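Local coordinates for protein ParB-C (Sulfolobus sp. NOB8H2, PDB 4RS7) that is the histone-like C-terminal domain of an archaeal ParB, probably binding DNA during plasmid segregation, at residues Ala1-Ile13 and Glu24-Asn36. Numbering follows the deposited sequence.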
ATOM      1  N   ALA A   1       9.575  21.024  12.926  1.00 50.37           N
ATOM      2  CA  ALA A   1       8.485  20.212  13.459  1.00 54.61           C
ATOM      3  C   ALA A   1       8.518  18.793  12.895  1.00 43.59           C
ATOM      4  O   ALA A   1       7.648  17.974  13.192  1.00 41.59           O
ATOM      5  CB  ALA A   1       7.143  20.871  13.165  1.00 58.77           C
ATOM      6  N   ASP A   2       9.531  18.508  12.085  1.00 45.56           N
ATOM      7  CA  ASP A   2       9.658  17.202  11.456  1.00 34.70           C
ATOM      8  C   ASP A   2       9.712  16.070  12.476  1.00 32.07           C
ATOM      9  O   ASP A   2       8.775  15.280  12.577  1.00 28.35           O
ATOM     10  CB  ASP A   2      10.887  17.150  10.544  1.00 32.57           C
ATOM     11  CG  ASP A   2      10.733  18.013   9.308  1.00 45.64           C
ATOM     12  OD1 ASP A   2       9.582  18.351   8.958  1.00 49.45           O
ATOM     13  OD2 ASP A   2      11.761  18.353   8.683  1.00 54.16           O
ATOM     14  N   LEU A   3      10.807  15.995  13.227  1.00 22.50           N
ATOM     15  CA  LEU A   3      11.029  14.870  14.132  1.00 24.15           C
ATOM     16  C   LEU A   3       9.888  14.684  15.124  1.00 28.97           C
ATOM     17  O   LEU A   3       9.573  13.561  15.514  1.00 25.13           O
ATOM     18  CB  LEU A   3      12.365  15.008  14.865  1.00 27.25           C
ATOM     19  CG  LEU A   3      13.596  14.961  13.959  1.00 26.76           C
ATOM     20  CD1 LEU A   3      14.867  14.940  14.786  1.00 38.46           C
ATOM     21  CD2 LEU A   3      13.534  13.742  13.048  1.00 35.03           C
ATOM     22  N   GLU A   4       9.261  15.780  15.530  1.00 28.39           N
ATOM     23  CA  GLU A   4       8.151  15.679  16.462  1.00 27.86           C
ATOM     24  C   GLU A   4       6.964  14.966  15.820  1.00 24.70           C
ATOM     25  O   GLU A   4       6.283  14.175  16.469  1.00 22.01           O
ATOM     26  CB  GLU A   4       7.738  17.053  16.983  1.00 29.07           C
ATOM     27  CG  GLU A   4       7.371  17.034  18.454  1.00 41.09           C
ATOM     28  CD  GLU A   4       8.425  16.334  19.300  1.00 49.93           C
ATOM     29  OE1 GLU A   4       9.628  16.618  19.110  1.00 50.23           O
ATOM     30  OE2 GLU A   4       8.053  15.490  20.144  1.00 51.73           O
ATOM     31  N   SER A   5       6.717  15.251  14.545  1.00 24.24           N
ATOM     32  CA  SER A   5       5.638  14.588  13.821  1.00 27.27           C
ATOM     33  C   SER A   5       5.952  13.104  13.685  1.00 19.35           C
ATOM     34  O   SER A   5       5.096  12.255  13.924  1.00 23.71           O
ATOM     35  CB  SER A   5       5.442  15.216  12.442  1.00 26.40           C
ATOM     36  OG  SER A   5       4.928  16.530  12.549  1.00 39.54           O
ATOM     37  N   LEU A   6       7.191  12.806  13.312  1.00 17.41           N
ATOM     38  CA  LEU A   6       7.639  11.426  13.161  1.00 21.93           C
ATOM     39  C   LEU A   6       7.464  10.639  14.459  1.00 21.09           C
ATOM     40  O   LEU A   6       6.955   9.518  14.452  1.00 20.06           O
ATOM     41  CB  LEU A   6       9.102  11.388  12.720  1.00 15.91           C
ATOM     42  CG  LEU A   6       9.712   9.988  12.621  1.00 22.37           C
ATOM     43  CD1 LEU A   6       9.078   9.214  11.470  1.00 21.07           C
ATOM     44  CD2 LEU A   6      11.221  10.065  12.455  1.00 20.59           C
ATOM     45  N   TYR A   7       7.884  11.232  15.573  1.00 22.22           N
ATOM     46  CA  TYR A   7       7.812  10.558  16.867  1.00 18.88           C
ATOM     47  C   TYR A   7       6.378  10.256  17.287  1.00 24.08           C
ATOM     48  O   TYR A   7       6.107   9.213  17.882  1.00 22.54           O
ATOM     49  CB  TYR A   7       8.522  11.379  17.943  1.00 24.85           C
ATOM     50  CG  TYR A   7      10.015  11.490  17.732  1.00 27.83           C
ATOM     51  CD1 TYR A   7      10.729  12.564  18.243  1.00 29.47           C
ATOM     52  CD2 TYR A   7      10.711  10.517  17.023  1.00 23.06           C
ATOM     53  CE1 TYR A   7      12.094  12.671  18.054  1.00 27.94           C
ATOM     54  CE2 TYR A   7      12.076  10.614  16.830  1.00 22.96           C
ATOM     55  CZ  TYR A   7      12.761  11.695  17.347  1.00 32.68           C
ATOM     56  OH  TYR A   7      14.119  11.801  17.161  1.00 23.47           O
ATOM     57  N   ARG A   8       5.458  11.170  16.989  1.00 23.46           N
ATOM     58  CA  ARG A   8       4.051  10.930  17.293  1.00 25.81           C
ATOM     59  C   ARG A   8       3.504   9.776  16.462  1.00 24.66           C
ATOM     60  O   ARG A   8       2.728   8.953  16.956  1.00 20.44           O
ATOM     61  CB  ARG A   8       3.210  12.193  17.077  1.00 25.38           C
ATOM     62  CG  ARG A   8       3.288  13.194  18.226  1.00 37.95           C
ATOM     63  CD  ARG A   8       2.280  14.324  18.052  1.00 40.77           C
ATOM     64  NE  ARG A   8       2.550  15.109  16.852  1.00 43.29           N
ATOM     65  CZ  ARG A   8       3.287  16.216  16.832  1.00 50.21           C
ATOM     66  NH1 ARG A   8       3.831  16.677  17.952  1.00 48.06           N
ATOM     67  NH2 ARG A   8       3.478  16.866  15.691  1.00 41.23           N
ATOM     68  N   ALA A   9       3.916   9.716  15.200  1.00 22.67           N
ATOM     69  CA  ALA A   9       3.440   8.679  14.291  1.00 23.58           C
ATOM     70  C   ALA A   9       4.139   7.343  14.529  1.00 23.88           C
ATOM     71  O   ALA A   9       3.553   6.287  14.305  1.00 19.04           O
ATOM     72  CB  ALA A   9       3.611   9.118  12.844  1.00 18.33           C
HETATM   73  N   MSE A  10       5.385   7.394  14.993  1.00 18.43           N
HETATM   74  CA  MSE A  10       6.175   6.182  15.171  1.00 20.52           C
HETATM   75  C   MSE A  10       6.831   6.122  16.553  1.00 16.53           C
HETATM   76  O   MSE A  10       8.009   6.456  16.703  1.00 15.51           O
HETATM   77  CB  MSE A  10       7.232   6.067  14.065  1.00 14.16           C
HETATM   78  CG  MSE A  10       6.650   6.109  12.648  1.00 17.68           C
HETATM   79 SE   MSE A  10       7.905   5.538  11.272  1.00 21.91          SE
HETATM   80  CE  MSE A  10       8.179   3.698  11.890  1.00  9.43           C
ATOM     81  N   PRO A  11       6.061   5.693  17.567  1.00 19.15           N
ATOM     82  CA  PRO A  11       6.562   5.555  18.938  1.00 19.88           C
ATOM     83  C   PRO A  11       7.786   4.646  19.022  1.00 20.69           C
ATOM     84  O   PRO A  11       8.629   4.845  19.894  1.00 18.92           O
ATOM     85  CB  PRO A  11       5.385   4.910  19.676  1.00 23.11           C
ATOM     86  CG  PRO A  11       4.192   5.300  18.895  1.00 26.19           C
ATOM     87  CD  PRO A  11       4.633   5.348  17.465  1.00 15.94           C
ATOM     88  N   SER A  12       7.878   3.664  18.128  1.00 19.37           N
ATOM     89  CA  SER A  12       9.002   2.729  18.136  1.00 25.99           C
ATOM     90  C   SER A  12      10.313   3.431  17.820  1.00 19.66           C
ATOM     91  O   SER A  12      11.358   3.087  18.369  1.00 16.43           O
ATOM     92  CB  SER A  12       8.775   1.590  17.141  1.00 22.74           C
ATOM     93  OG  SER A  12       7.715   0.756  17.573  1.00 42.61           O
ATOM     94  N   ILE A  13      10.251   4.407  16.920  1.00 14.23           N
ATOM     95  CA  ILE A  13      11.433   5.160  16.521  1.00 15.54           C
ATOM     96  C   ILE A  13      11.847   6.146  17.612  1.00 17.08           C
ATOM     97  O   ILE A  13      13.036   6.299  17.910  1.00 19.32           O
ATOM     98  CB  ILE A  13      11.201   5.912  15.198  1.00 15.40           C
ATOM     99  CG1 ILE A  13      10.910   4.919  14.068  1.00 16.42           C
ATOM    100  CG2 ILE A  13      12.408   6.773  14.858  1.00 18.60           C
ATOM    101  CD1 ILE A  13      12.072   3.992  13.742  1.00 16.02           C
ATOM    102  N   GLU A  24      19.967  11.213  16.090  1.00 23.73           N
ATOM    103  CA  GLU A  24      18.996  12.173  15.591  1.00 30.36           C
ATOM    104  C   GLU A  24      19.066  12.282  14.069  1.00 32.12           C
ATOM    105  O   GLU A  24      18.037  12.387  13.404  1.00 35.07           O
ATOM    106  CB  GLU A  24      19.201  13.539  16.251  1.00 42.08           C
ATOM    107  CG  GLU A  24      18.139  14.569  15.903  1.00 41.67           C
ATOM    108  CD  GLU A  24      18.240  15.818  16.760  1.00 60.14           C
ATOM    109  OE1 GLU A  24      18.012  15.718  17.984  1.00 57.11           O
ATOM    110  OE2 GLU A  24      18.551  16.898  16.209  1.00 60.27           O
ATOM    111  N   LYS A  25      20.277  12.249  13.517  1.00 27.41           N
ATOM    112  CA  LYS A  25      20.438  12.240  12.066  1.00 31.38           C
ATOM    113  C   LYS A  25      19.802  10.987  11.482  1.00 35.09           C
ATOM    114  O   LYS A  25      19.188  11.031  10.416  1.00 31.64           O
ATOM    115  CB  LYS A  25      21.911  12.316  11.662  1.00 38.71           C
ATOM    116  CG  LYS A  25      22.378  13.708  11.264  1.00 45.47           C
ATOM    117  CD  LYS A  25      23.443  13.638  10.178  1.00 46.22           C
ATOM    118  CE  LYS A  25      22.888  13.015   8.902  1.00 52.87           C
ATOM    119  NZ  LYS A  25      23.908  12.913   7.819  1.00 51.33           N
ATOM    120  N   ASP A  26      19.959   9.867  12.182  1.00 31.31           N
ATOM    121  CA  ASP A  26      19.282   8.633  11.806  1.00 30.22           C
ATOM    122  C   ASP A  26      17.781   8.877  11.698  1.00 22.76           C
ATOM    123  O   ASP A  26      17.152   8.500  10.711  1.00 28.99           O
ATOM    124  CB  ASP A  26      19.539   7.529  12.838  1.00 33.37           C
ATOM    125  CG  ASP A  26      20.924   6.917  12.719  1.00 38.07           C
ATOM    126  OD1 ASP A  26      21.529   7.009  11.631  1.00 35.55           O
ATOM    127  OD2 ASP A  26      21.398   6.327  13.717  1.00 37.98           O
ATOM    128  N   ALA A  27      17.211   9.503  12.725  1.00 23.67           N
ATOM    129  CA  ALA A  27      15.778   9.776  12.763  1.00 23.86           C
ATOM    130  C   ALA A  27      15.353  10.699  11.623  1.00 29.22           C
ATOM    131  O   ALA A  27      14.230  10.599  11.120  1.00 21.30           O
ATOM    132  CB  ALA A  27      15.383  10.371  14.111  1.00 22.26           C
ATOM    133  N   GLU A  28      16.252  11.596  11.226  1.00 26.19           N
ATOM    134  CA  GLU A  28      15.995  12.522  10.125  1.00 27.92           C
ATOM    135  C   GLU A  28      15.826  11.772   8.809  1.00 25.23           C
ATOM    136  O   GLU A  28      14.990  12.134   7.979  1.00 25.04           O
ATOM    137  CB  GLU A  28      17.124  13.552  10.003  1.00 28.83           C
ATOM    138  CG  GLU A  28      17.218  14.507  11.183  1.00 40.52           C
ATOM    139  CD  GLU A  28      18.306  15.555  11.017  1.00 40.41           C
ATOM    140  OE1 GLU A  28      19.108  15.447  10.065  1.00 37.00           O
ATOM    141  OE2 GLU A  28      18.354  16.490  11.841  1.00 57.11           O
ATOM    142  N   LYS A  29      16.631  10.732   8.624  1.00 22.82           N
ATOM    143  CA  LYS A  29      16.524   9.868   7.455  1.00 20.33           C
ATOM    144  C   LYS A  29      15.190   9.131   7.464  1.00 24.78           C
ATOM    145  O   LYS A  29      14.510   9.046   6.443  1.00 20.23           O
ATOM    146  CB  LYS A  29      17.669   8.855   7.437  1.00 30.92           C
ATOM    147  CG  LYS A  29      19.050   9.467   7.247  1.00 40.90           C
ATOM    148  CD  LYS A  29      20.138   8.488   7.671  1.00 48.54           C
ATOM    149  CE  LYS A  29      21.506   8.907   7.160  1.00 52.69           C
ATOM    150  NZ  LYS A  29      21.626   8.713   5.688  1.00 51.28           N
ATOM    151  N   VAL A  30      14.824   8.599   8.627  1.00 22.50           N
ATOM    152  CA  VAL A  30      13.568   7.871   8.793  1.00 21.11           C
ATOM    153  C   VAL A  30      12.372   8.761   8.464  1.00 18.37           C
ATOM    154  O   VAL A  30      11.416   8.318   7.829  1.00 18.99           O
ATOM    155  CB  VAL A  30      13.429   7.323  10.227  1.00 20.48           C
ATOM    156  CG1 VAL A  30      12.064   6.683  10.435  1.00 15.54           C
ATOM    157  CG2 VAL A  30      14.548   6.329  10.526  1.00 17.66           C
ATOM    158  N   TYR A  31      12.429  10.017   8.897  1.00 17.65           N
ATOM    159  CA  TYR A  31      11.383  10.979   8.569  1.00 18.96           C
ATOM    160  C   TYR A  31      11.152  11.045   7.063  1.00 15.67           C
ATOM    161  O   TYR A  31      10.022  10.947   6.590  1.00 21.23           O
ATOM    162  CB  TYR A  31      11.747  12.375   9.078  1.00 25.40           C
ATOM    163  CG  TYR A  31      10.797  13.444   8.592  1.00 20.35           C
ATOM    164  CD1 TYR A  31       9.645  13.746   9.303  1.00 25.16           C
ATOM    165  CD2 TYR A  31      11.041  14.138   7.413  1.00 22.79           C
ATOM    166  CE1 TYR A  31       8.769  14.713   8.865  1.00 25.09           C
ATOM    167  CE2 TYR A  31      10.165  15.110   6.965  1.00 27.05           C
ATOM    168  CZ  TYR A  31       9.031  15.392   7.698  1.00 26.24           C
ATOM    169  OH  TYR A  31       8.145  16.353   7.267  1.00 25.15           O
ATOM    170  N   GLU A  32      12.233  11.221   6.313  1.00 19.68           N
ATOM    171  CA  GLU A  32      12.134  11.378   4.866  1.00 26.88           C
ATOM    172  C   GLU A  32      11.511  10.159   4.198  1.00 21.26           C
ATOM    173  O   GLU A  32      10.687  10.291   3.297  1.00 19.00           O
ATOM    174  CB  GLU A  32      13.506  11.687   4.264  1.00 26.73           C
ATOM    175  CG  GLU A  32      14.088  13.007   4.749  1.00 39.67           C
ATOM    176  CD  GLU A  32      13.245  14.207   4.342  1.00 44.54           C
ATOM    177  OE1 GLU A  32      12.292  14.031   3.552  1.00 44.25           O
ATOM    178  OE2 GLU A  32      13.536  15.327   4.812  1.00 35.05           O
ATOM    179  N   ILE A  33      11.910   8.975   4.654  1.00 19.06           N
ATOM    180  CA  ILE A  33      11.357   7.727   4.148  1.00 18.66           C
ATOM    181  C   ILE A  33       9.879   7.587   4.521  1.00 15.68           C
ATOM    182  O   ILE A  33       9.063   7.163   3.700  1.00 15.17           O
ATOM    183  CB  ILE A  33      12.155   6.514   4.681  1.00 20.28           C
ATOM    184  CG1 ILE A  33      13.614   6.594   4.227  1.00 18.03           C
ATOM    185  CG2 ILE A  33      11.525   5.220   4.223  1.00 16.83           C
ATOM    186  CD1 ILE A  33      13.787   6.559   2.719  1.00 16.81           C
ATOM    187  N   TRP A  34       9.545   7.939   5.762  1.00 16.33           N
ATOM    188  CA  TRP A  34       8.161   7.949   6.240  1.00 17.17           C
ATOM    189  C   TRP A  34       7.281   8.796   5.332  1.00 15.61           C
ATOM    190  O   TRP A  34       6.194   8.374   4.931  1.00 15.89           O
ATOM    191  CB  TRP A  34       8.106   8.487   7.676  1.00 18.40           C
ATOM    192  CG  TRP A  34       6.723   8.687   8.232  1.00 14.51           C
ATOM    193  CD1 TRP A  34       5.713   7.767   8.282  1.00 17.82           C
ATOM    194  CD2 TRP A  34       6.215   9.872   8.858  1.00 18.84           C
ATOM    195  NE1 TRP A  34       4.602   8.314   8.882  1.00 16.32           N
ATOM    196  CE2 TRP A  34       4.887   9.607   9.246  1.00 19.01           C
ATOM    197  CE3 TRP A  34       6.751  11.137   9.120  1.00 22.55           C
ATOM    198  CZ2 TRP A  34       4.088  10.558   9.880  1.00 22.40           C
ATOM    199  CZ3 TRP A  34       5.956  12.081   9.753  1.00 20.75           C
ATOM    200  CH2 TRP A  34       4.640  11.784  10.126  1.00 21.98           C
ATOM    201  N   ARG A  35       7.760   9.994   5.006  1.00 19.16           N
ATOM    202  CA  ARG A  35       7.039  10.891   4.109  1.00 17.78           C
ATOM    203  C   ARG A  35       6.963  10.329   2.692  1.00 17.15           C
ATOM    204  O   ARG A  35       5.905  10.352   2.065  1.00 20.85           O
ATOM    205  CB  ARG A  35       7.693  12.279   4.082  1.00 21.26           C
ATOM    206  CG  ARG A  35       7.561  13.067   5.373  1.00 24.95           C
ATOM    207  CD  ARG A  35       6.112  13.196   5.806  1.00 23.38           C
ATOM    208  NE  ARG A  35       5.963  14.169   6.883  1.00 32.92           N
ATOM    209  CZ  ARG A  35       4.881  14.292   7.646  1.00 33.37           C
ATOM    210  NH1 ARG A  35       3.841  13.490   7.460  1.00 31.62           N
ATOM    211  NH2 ARG A  35       4.843  15.214   8.603  1.00 29.35           N
ATOM    212  N   ASN A  36       8.086   9.827   2.187  1.00 22.27           N
ATOM    213  CA  ASN A  36       8.138   9.298   0.828  1.00 18.37           C
ATOM    214  C   ASN A  36       7.209   8.103   0.629  1.00 23.02           C
ATOM    215  O   ASN A  36       6.607   7.933  -0.436  1.00 19.45           O
ATOM    216  CB  ASN A  36       9.571   8.913   0.442  1.00 28.10           C
ATOM    217  CG  ASN A  36      10.488  10.120   0.303  1.00 33.09           C
ATOM    218  OD1 ASN A  36      10.034  11.266   0.283  1.00 36.30           O
ATOM    219  ND2 ASN A  36      11.787   9.863   0.194  1.00 33.71           N
TER
HETATM  220  O   HOH W   1      15.544  13.847  18.570  1.00 36.33           O
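Leu6 drops as a knob into a hole formed by Ala27, Val30, Tyr31 and Trp34. Its CG lies anti to the backbone N (chi1 176°), which points the branched end inward: CD2 reaches Val30 CG1 at 4.0 Å, while CD1 packs obliquely against the Trp34 indole, 3.8 Å from CE3. Ala9 CB presses on the same indole, 3.3 Å from CZ2, and the selenium of Met10 adds a Met-aromatic contact at its five-membered ring. Nearer the N-terminus, Leu3 CD1 meets Glu24 CG at 3.5 Å, and Asp2 lies across the Tyr31 ring: its CB makes a CH-pi contact 3.8 Å from the centroid, and the carboxylate stacks with its plane 26° from the ring's. Arg35 CG backs the opposite face, and Arg35 NE donates a nearly straight, in-plane bond to Tyr31 OH. Trp34 CZ3 sits over that guanidinium. Replacing Tyr31 by an alanine is likely to cost Asp2 its stacking face and Arg35 NE its acceptor, leaving the guanidinium freer to turn. This knob-into-hole packing seats helix 2-9 across residues 24-36 of the histone-like fold's helix 24-50 at 72°; helix 11-18 packs on Tyr7 and Ala27, and Met73 of the second subunit on Trp34.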